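Local coordinates for protein BamaA.19900.a (Balamuthia mandrillaris, PDB 6VZZ) that binds glucose and, as a glucokinase of the actin-like ATPase clan, probably phosphorylates it with ATP to give glucose 6-phosphate, at residues G96-G101 with H142-L147; D108-D113 with K127-P132. All blocks are in the same frame, centred on the assembly; numbering follows the deposited sequence.

Contact 1. Residues G96-G101 with H142-L147; sequences GACLAG and HFINDL. With BGC (beta-D-glucopyranose), chain B.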
ATOM      1  N   GLY A  96     -27.532   5.945 -16.745  1.00 38.38           N
ATOM      2  CA  GLY A  96     -26.316   5.392 -16.195  1.00 41.73           C
ATOM      3  C   GLY A  96     -26.362   5.363 -14.682  1.00 41.32           C
ATOM      4  O   GLY A  96     -27.058   6.179 -14.066  1.00 41.52           O
ATOM      5  N   ALA A  97     -25.638   4.431 -14.064  1.00 37.30           N
ATOM      6  CA  ALA A  97     -25.675   4.309 -12.617  1.00 36.04           C
ATOM      7  C   ALA A  97     -24.327   3.821 -12.120  1.00 38.97           C
ATOM      8  O   ALA A  97     -23.616   3.086 -12.813  1.00 40.50           O
ATOM      9  CB  ALA A  97     -26.789   3.367 -12.156  1.00 35.65           C
ATOM     10  N   CYS A  98     -23.970   4.256 -10.916  1.00 38.57           N
ATOM     11  CA  CYS A  98     -22.783   3.763 -10.235  1.00 38.59           C
ATOM     12  C   CYS A  98     -23.086   3.636  -8.752  1.00 38.40           C
ATOM     13  O   CYS A  98     -23.615   4.572  -8.144  1.00 38.93           O
ATOM     14  CB  CYS A  98     -21.587   4.684 -10.441  1.00 35.71           C
ATOM     15  SG  CYS A  98     -20.164   4.195  -9.444  1.00 37.45           S
ATOM     16  N   LEU A  99     -22.762   2.478  -8.181  1.00 37.34           N
ATOM     17  CA  LEU A  99     -22.937   2.213  -6.758  1.00 36.12           C
ATOM     18  C   LEU A  99     -21.567   2.114  -6.103  1.00 37.69           C
ATOM     19  O   LEU A  99     -20.776   1.226  -6.446  1.00 38.64           O
ATOM     20  CB  LEU A  99     -23.729   0.930  -6.533  1.00 37.48           C
ATOM     21  CG  LEU A  99     -25.098   0.888  -7.205  1.00 37.61           C
ATOM     22  CD1 LEU A  99     -25.019   0.083  -8.472  1.00 37.44           C
ATOM     23  CD2 LEU A  99     -26.141   0.319  -6.262  1.00 38.05           C
ATOM     24  N   ALA A 100     -21.283   3.029  -5.180  1.00 37.04           N
ATOM     25  CA  ALA A 100     -20.044   3.016  -4.410  1.00 36.02           C
ATOM     26  C   ALA A 100     -20.349   2.364  -3.069  1.00 37.47           C
ATOM     27  O   ALA A 100     -21.042   2.951  -2.229  1.00 40.01           O
ATOM     28  CB  ALA A 100     -19.484   4.426  -4.233  1.00 34.40           C
ATOM     29  N   GLY A 101     -19.843   1.145  -2.876  1.00 37.14           N
ATOM     30  CA  GLY A 101     -20.186   0.370  -1.700  1.00 35.65           C
ATOM     31  C   GLY A 101     -19.017   0.070  -0.788  1.00 35.76           C
ATOM     32  O   GLY A 101     -17.866   0.031  -1.226  1.00 36.52           O
ATOM     33  N   HIS A 142     -22.280   0.345 -12.788  1.00 41.82           N
ATOM     34  CA  HIS A 142     -20.951  -0.050 -12.333  1.00 41.60           C
ATOM     35  C   HIS A 142     -20.859  -0.014 -10.821  1.00 37.94           C
ATOM     36  O   HIS A 142     -21.460   0.843 -10.171  1.00 38.45           O
ATOM     37  CB  HIS A 142     -19.869   0.847 -12.944  1.00 41.84           C
ATOM     38  CG  HIS A 142     -19.902   0.856 -14.434  1.00 47.64           C
ATOM     39  ND1 HIS A 142     -19.557  -0.248 -15.185  1.00 52.65           N
ATOM     40  CD2 HIS A 142     -20.311   1.802 -15.313  1.00 47.85           C
ATOM     41  CE1 HIS A 142     -19.727   0.026 -16.467  1.00 54.78           C
ATOM     42  NE2 HIS A 142     -20.183   1.263 -16.571  1.00 55.60           N
ATOM     43  N   PHE A 143     -20.108  -0.960 -10.273  1.00 39.34           N
ATOM     44  CA  PHE A 143     -19.757  -0.982  -8.862  1.00 38.42           C
ATOM     45  C   PHE A 143     -18.366  -0.399  -8.690  1.00 39.79           C
ATOM     46  O   PHE A 143     -17.439  -0.766  -9.422  1.00 43.88           O
ATOM     47  CB  PHE A 143     -19.770  -2.406  -8.312  1.00 40.67           C
ATOM     48  CG  PHE A 143     -21.130  -2.910  -7.923  1.00 40.85           C
ATOM     49  CD1 PHE A 143     -21.980  -2.134  -7.158  1.00 40.59           C
ATOM     50  CD2 PHE A 143     -21.542  -4.180  -8.307  1.00 42.66           C
ATOM     51  CE1 PHE A 143     -23.220  -2.611  -6.781  1.00 42.53           C
ATOM     52  CE2 PHE A 143     -22.777  -4.664  -7.942  1.00 42.99           C
ATOM     53  CZ  PHE A 143     -23.621  -3.879  -7.177  1.00 44.17           C
ATOM     54  N   ILE A 144     -18.219   0.506  -7.726  1.00 39.01           N
ATOM     55  CA  ILE A 144     -16.909   0.909  -7.243  1.00 36.38           C
ATOM     56  C   ILE A 144     -16.931   0.817  -5.724  1.00 37.70           C
ATOM     57  O   ILE A 144     -17.990   0.731  -5.098  1.00 34.83           O
ATOM     58  CB  ILE A 144     -16.508   2.323  -7.705  1.00 38.66           C
ATOM     59  CG1 ILE A 144     -17.472   3.368  -7.127  1.00 35.64           C
ATOM     60  CG2 ILE A 144     -16.413   2.369  -9.238  1.00 36.94           C
ATOM     61  CD1 ILE A 144     -17.155   4.785  -7.546  1.00 34.76           C
ATOM     62  N   ASN A 145     -15.740   0.787  -5.134  1.00 38.72           N
ATOM     63  CA  ASN A 145     -15.625   0.855  -3.684  1.00 36.33           C
ATOM     64  C   ASN A 145     -15.953   2.273  -3.219  1.00 34.97           C
ATOM     65  O   ASN A 145     -15.806   3.243  -3.971  1.00 33.22           O
ATOM     66  CB  ASN A 145     -14.217   0.421  -3.258  1.00 35.78           C
ATOM     67  CG  ASN A 145     -13.938   0.645  -1.785  1.00 34.42           C
ATOM     68  OD1 ASN A 145     -13.507   1.732  -1.389  1.00 35.83           O
ATOM     69  ND2 ASN A 145     -14.153  -0.388  -0.970  1.00 31.42           N
ATOM     70  N   ASP A 146     -16.436   2.386  -1.978  1.00 33.89           N
ATOM     71  CA  ASP A 146     -16.868   3.690  -1.481  1.00 34.08           C
ATOM     72  C   ASP A 146     -15.704   4.677  -1.396  1.00 36.74           C
ATOM     73  O   ASP A 146     -15.840   5.836  -1.810  1.00 40.38           O
ATOM     74  CB  ASP A 146     -17.581   3.552  -0.133  1.00 32.23           C
ATOM     75  CG  ASP A 146     -16.732   2.870   0.936  1.00 37.00           C
ATOM     76  OD1 ASP A 146     -15.755   2.162   0.595  1.00 36.62           O
ATOM     77  OD2 ASP A 146     -17.063   3.027   2.138  1.00 37.48           O
ATOM     78  N   LEU A 147     -14.544   4.247  -0.885  1.00 32.84           N
ATOM     79  CA  LEU A 147     -13.402   5.161  -0.853  1.00 35.82           C
ATOM     80  C   LEU A 147     -12.867   5.435  -2.251  1.00 36.80           C
ATOM     81  O   LEU A 147     -12.377   6.537  -2.524  1.00 34.17           O
ATOM     82  CB  LEU A 147     -12.291   4.616   0.043  1.00 35.54           C
ATOM     83  CG  LEU A 147     -12.249   5.220   1.450  1.00 33.52           C
ATOM     84  CD1 LEU A 147     -11.794   6.665   1.397  1.00 31.43           C
ATOM     85  CD2 LEU A 147     -13.608   5.122   2.112  1.00 32.78           C
TER
HETATM   86  C2  BGC B 401     -14.437  -2.128   3.935  1.00 34.07           C
HETATM   87  C3  BGC B 401     -13.953  -1.160   2.868  1.00 34.86           C
HETATM   88  C4  BGC B 401     -14.648   0.186   3.030  1.00 35.95           C
HETATM   89  C5  BGC B 401     -14.454   0.688   4.456  1.00 37.40           C
HETATM   90  C6  BGC B 401     -15.141   2.001   4.745  1.00 34.53           C
HETATM   91  C1  BGC B 401     -14.231  -1.499   5.304  1.00 35.01           C
HETATM   92  O1  BGC B 401     -14.577  -2.371   6.317  1.00 39.30           O
HETATM   93  O2  BGC B 401     -13.730  -3.358   3.840  1.00 36.32           O
HETATM   94  O3  BGC B 401     -14.180  -1.694   1.571  1.00 35.93           O
HETATM   95  O4  BGC B 401     -14.083   1.136   2.138  1.00 32.47           O
HETATM   96  O5  BGC B 401     -14.977  -0.287   5.369  1.00 36.44           O
HETATM   97  O6  BGC B 401     -16.480   1.998   4.296  1.00 37.00           O
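Leu99 and Phe143 share one face of two parallel strands and their side chains cross at a slant, the leucine meeting the ring at its edge: Leu99 CB is 3.6 Å from Phe143 CD1, while CD1 of the leucine reaches CE1 of the ring. Phe143 starts with CG beside its own backbone N (chi1 -83°), which swings the ring edge back toward Leu99. Cys98, Ala100 and Ile144 occupy the other face. Ile144 runs CG1 and CD1 along this face, its CD1 3.6 Å from Cys98 SG and its CG1 3.7 Å from Ala100 CB. Helix 380-389 covers Cys98 there through Ala385, Val388 and Ala389. Between the two faces, five backbone hydrogen bonds join the segments, from His142 N to Ala97 O through to Asp146 N to Gly101 O; the last, given by the first residue of the helix, is the most bent, its donor lying above the carbonyl plane. Backbone bonds of Cys98 and Ala100 to Val39 and Val41 place strand 96-101 between 37-43 and 141-145 in the five-stranded mixed sheet of the ribonuclease H-like fold of the actin-type ATPases, and the second strand ends where helix 146-159 begins, at the sugar. Asn145 is the N-cap, its OD1 taking a weak bond from Leu147 N, while its ND2 donates to O3 of beta-D-glucopyranose at 2.9 Å and also to Gly103 O. Asp146 places CG between its backbone N and carbonyl carbon (chi1 57°), presenting both carboxylate oxygens to the glucose: OD1 accepts from O4 and OD2 from O6, at modelled separations too short to be taken literally. The carboxylate thus engages the 4- and 6-hydroxyls, which probably limits its rotation, while Glu218, His221, Glu258 and Thr115 bind the sugar from other parts of the chain.

Contact 2. Residues D108-D113 with K127-P132; sequences DGEVLD and KRSELP
Glu110 and Arg128 are joined through both backbone and side chain. In the backbone, Arg128 N donates to Glu110 O at 2.9 Å, and the same carbonyl oxygen receives a CA-H...O contact from Lys127. Val111 and Lys127 form an antiparallel, non-hydrogen-bonded pair, with CG2 of the valine and CG of the lysine loosely apposed on one face before the lysine chain leads off. The charged and polar contacts centre on the Glu110 carboxylate. Its chain leaves with CG anti to the backbone N and bends at chi2 (63°), bringing the two oxygens to the start of the 3-10 segment 128-130. OE2 accepts from Ser129 N at 3.1 Å, nearly in line with the C-O bond. OE1 forms a weak salt bridge with Arg128 NH2 at 3.3 Å, meeting the guanidinium at its edge, although the two planes are 74° apart. Gly109 O also lies over one face of the Arg128 guanidinium, 3.3 Å above its plane and displaced toward the rim, while Arg128 NE makes a weak bond to Thr141 O. Within each segment, short-range bonds shape the chain. Asp108 OD1 accepts from Glu110 N and from Ser106 OG, closing an Asx turn around Gly109, whose phi is positive; Glu130 OE2 accepts from Lys127 N, and its OE1 pairs with Arg73. The two segments meet at one end of a small three-stranded antiparallel sheet (103-105, 111-114, 125-127), where an Asx turn leads into the middle strand and a 3-10 turn follows the outer one.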
ATOM      1  N   ASP A 108     -15.274  -9.499 -12.185  1.00 57.80           N
ATOM      2  CA  ASP A 108     -16.153  -9.191 -13.310  1.00 55.46           C
ATOM      3  C   ASP A 108     -17.060  -7.991 -13.055  1.00 54.99           C
ATOM      4  O   ASP A 108     -17.883  -7.669 -13.914  1.00 55.53           O
ATOM      5  CB  ASP A 108     -17.007 -10.417 -13.691  1.00 56.53           C
ATOM      6  CG  ASP A 108     -17.936 -10.879 -12.568  1.00 59.15           C
ATOM      7  OD1 ASP A 108     -17.859 -10.338 -11.439  1.00 57.02           O
ATOM      8  OD2 ASP A 108     -18.748 -11.800 -12.822  1.00 57.20           O
ATOM      9  N   GLY A 109     -16.931  -7.325 -11.906  1.00 53.76           N
ATOM     10  CA  GLY A 109     -17.722  -6.144 -11.620  1.00 50.53           C
ATOM     11  C   GLY A 109     -19.190  -6.392 -11.363  1.00 51.37           C
ATOM     12  O   GLY A 109     -19.954  -5.431 -11.237  1.00 51.14           O
ATOM     13  N   GLU A 110     -19.602  -7.652 -11.253  1.00 51.61           N
ATOM     14  CA  GLU A 110     -21.009  -8.015 -11.136  1.00 51.28           C
ATOM     15  C   GLU A 110     -21.513  -8.022  -9.692  1.00 50.03           C
ATOM     16  O   GLU A 110     -22.713  -7.814  -9.470  1.00 51.48           O
ATOM     17  CB  GLU A 110     -21.224  -9.393 -11.779  1.00 52.28           C
ATOM     18  CG  GLU A 110     -22.652  -9.929 -11.727  1.00 56.41           C
ATOM     19  CD  GLU A 110     -23.640  -9.065 -12.497  1.00 59.49           C
ATOM     20  OE1 GLU A 110     -23.246  -8.485 -13.539  1.00 64.15           O
ATOM     21  OE2 GLU A 110     -24.811  -8.965 -12.056  1.00 57.97           O
ATOM     22  N   VAL A 111     -20.635  -8.222  -8.708  1.00 46.01           N
ATOM     23  CA  VAL A 111     -21.033  -8.511  -7.333  1.00 47.85           C
ATOM     24  C   VAL A 111     -20.299  -7.581  -6.371  1.00 46.74           C
ATOM     25  O   VAL A 111     -19.078  -7.417  -6.466  1.00 43.08           O
ATOM     26  CB  VAL A 111     -20.742  -9.980  -6.955  1.00 46.57           C
ATOM     27  CG1 VAL A 111     -21.266 -10.288  -5.556  1.00 40.93           C
ATOM     28  CG2 VAL A 111     -21.315 -10.931  -7.992  1.00 42.31           C
ATOM     29  N   LEU A 112     -21.042  -7.001  -5.429  1.00 44.61           N
ATOM     30  CA  LEU A 112     -20.491  -6.259  -4.304  1.00 39.91           C
ATOM     31  C   LEU A 112     -20.632  -7.097  -3.037  1.00 43.61           C
ATOM     32  O   LEU A 112     -21.663  -7.743  -2.823  1.00 44.61           O
ATOM     33  CB  LEU A 112     -21.206  -4.911  -4.131  1.00 38.76           C
ATOM     34  CG  LEU A 112     -21.026  -4.149  -2.812  1.00 39.91           C
ATOM     35  CD1 LEU A 112     -19.619  -3.564  -2.657  1.00 36.53           C
ATOM     36  CD2 LEU A 112     -22.067  -3.064  -2.688  1.00 37.86           C
ATOM     37  N   ASP A 113     -19.591  -7.094  -2.206  1.00 41.14           N
ATOM     38  CA  ASP A 113     -19.556  -7.816  -0.934  1.00 40.66           C
ATOM     39  C   ASP A 113     -19.371  -6.750   0.147  1.00 43.38           C
ATOM     40  O   ASP A 113     -18.277  -6.197   0.294  1.00 41.31           O
ATOM     41  CB  ASP A 113     -18.420  -8.848  -0.937  1.00 41.82           C
ATOM     42  CG  ASP A 113     -18.439  -9.785   0.271  1.00 51.02           C
ATOM     43  OD1 ASP A 113     -18.625  -9.329   1.422  1.00 52.39           O
ATOM     44  OD2 ASP A 113     -18.253 -11.004   0.063  1.00 60.30           O
ATOM     45  N   LYS A 127     -25.735  -8.344  -6.240  1.00 45.52           N
ATOM     46  CA  LYS A 127     -25.467  -8.498  -7.666  1.00 42.82           C
ATOM     47  C   LYS A 127     -26.127  -7.373  -8.453  1.00 45.06           C
ATOM     48  O   LYS A 127     -27.239  -6.949  -8.127  1.00 46.82           O
ATOM     49  CB  LYS A 127     -25.998  -9.843  -8.169  1.00 47.89           C
ATOM     50  CG  LYS A 127     -25.552 -11.032  -7.345  1.00 51.39           C
ATOM     51  CD  LYS A 127     -26.230 -12.328  -7.783  1.00 57.32           C
ATOM     52  CE  LYS A 127     -25.592 -13.531  -7.083  1.00 61.40           C
ATOM     53  NZ  LYS A 127     -26.593 -14.593  -6.762  1.00 59.65           N
ATOM     54  N   ARG A 128     -25.441  -6.900  -9.500  1.00 45.57           N
ATOM     55  CA  ARG A 128     -26.034  -5.932 -10.423  1.00 45.16           C
ATOM     56  C   ARG A 128     -27.400  -6.385 -10.921  1.00 45.89           C
ATOM     57  O   ARG A 128     -28.361  -5.607 -10.941  1.00 46.92           O
ATOM     58  CB  ARG A 128     -25.144  -5.746 -11.637  1.00 49.04           C
ATOM     59  CG  ARG A 128     -23.974  -4.832 -11.578  1.00 46.04           C
ATOM     60  CD  ARG A 128     -23.254  -5.243 -12.834  1.00 49.46           C
ATOM     61  NE  ARG A 128     -22.234  -4.347 -13.322  1.00 51.57           N
ATOM     62  CZ  ARG A 128     -21.383  -4.706 -14.272  1.00 53.06           C
ATOM     63  NH1 ARG A 128     -20.446  -3.859 -14.697  1.00 54.79           N
ATOM     64  NH2 ARG A 128     -21.473  -5.930 -14.784  1.00 46.71           N
ATOM     65  N   SER A 129     -27.486  -7.639 -11.378  1.00 43.24           N
ATOM     66  CA  SER A 129     -28.695  -8.183 -11.981  1.00 43.07           C
ATOM     67  C   SER A 129     -29.893  -8.203 -11.040  1.00 44.09           C
ATOM     68  O   SER A 129     -31.001  -8.500 -11.495  1.00 48.82           O
ATOM     69  CB  SER A 129     -28.425  -9.602 -12.475  1.00 43.88           C
ATOM     70  OG  SER A 129     -28.312 -10.500 -11.386  1.00 47.29           O
ATOM     71  N   GLU A 130     -29.705  -7.927  -9.751  1.00 45.69           N
ATOM     72  CA  GLU A 130     -30.808  -7.861  -8.801  1.00 44.74           C
ATOM     73  C   GLU A 130     -31.413  -6.474  -8.694  1.00 44.58           C
ATOM     74  O   GLU A 130     -32.444  -6.313  -8.029  1.00 47.10           O
ATOM     75  CB  GLU A 130     -30.342  -8.292  -7.407  1.00 44.65           C
ATOM     76  CG  GLU A 130     -29.895  -9.731  -7.283  1.00 44.89           C
ATOM     77  CD  GLU A 130     -29.439 -10.056  -5.868  1.00 52.48           C
ATOM     78  OE1 GLU A 130     -30.133 -10.847  -5.186  1.00 52.41           O
ATOM     79  OE2 GLU A 130     -28.395  -9.502  -5.429  1.00 50.54           O
ATOM     80  N   LEU A 131     -30.799  -5.492  -9.294  1.00 44.37           N
ATOM     81  CA  LEU A 131     -31.141  -4.084  -9.252  1.00 42.62           C
ATOM     82  C   LEU A 131     -32.233  -3.773 -10.264  1.00 42.27           C
ATOM     83  O   LEU A 131     -32.254  -4.346 -11.358  1.00 42.91           O
ATOM     84  CB  LEU A 131     -29.912  -3.237  -9.554  1.00 42.02           C
ATOM     85  CG  LEU A 131     -28.750  -3.431  -8.582  1.00 43.11           C
ATOM     86  CD1 LEU A 131     -27.518  -2.677  -9.064  1.00 43.17           C
ATOM     87  CD2 LEU A 131     -29.148  -2.976  -7.194  1.00 39.27           C
ATOM     88  N   PRO A 132     -33.142  -2.859  -9.925  1.00 42.56           N
ATOM     89  CA  PRO A 132     -34.208  -2.494 -10.873  1.00 42.90           C
ATOM     90  C   PRO A 132     -33.648  -1.785 -12.105  1.00 40.92           C
ATOM     91  O   PRO A 132     -32.877  -0.829 -12.000  1.00 39.20           O
ATOM     92  CB  PRO A 132     -35.122  -1.577 -10.050  1.00 40.47           C
ATOM     93  CG  PRO A 132     -34.248  -1.038  -8.958  1.00 44.26           C
ATOM     94  CD  PRO A 132     -33.202  -2.084  -8.672  1.00 41.27           C
TER

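Contact 1 is buried: parallel neighbours in the five-stranded sheet, held by regular backbone bonds and apolar side chains, with Asn145 and Asp146 at the strand end meeting the glucose. Contact 2 lies at the surface, on the separate three-stranded sheet, and depends on a carboxylate, a guanidinium and turn-forming bonds, with little apolar packing; its Val111 side chain is about 13 Å from the sugar. Both segments of contact 2 come from the chain that leads from strand 96-101 to strand 141-145. The centres of the two contacts are 10 Å apart, and the two meet directly: the Phe143 ring packs on the Gly109 and Glu110 carbonyls, and Leu99 on Leu131.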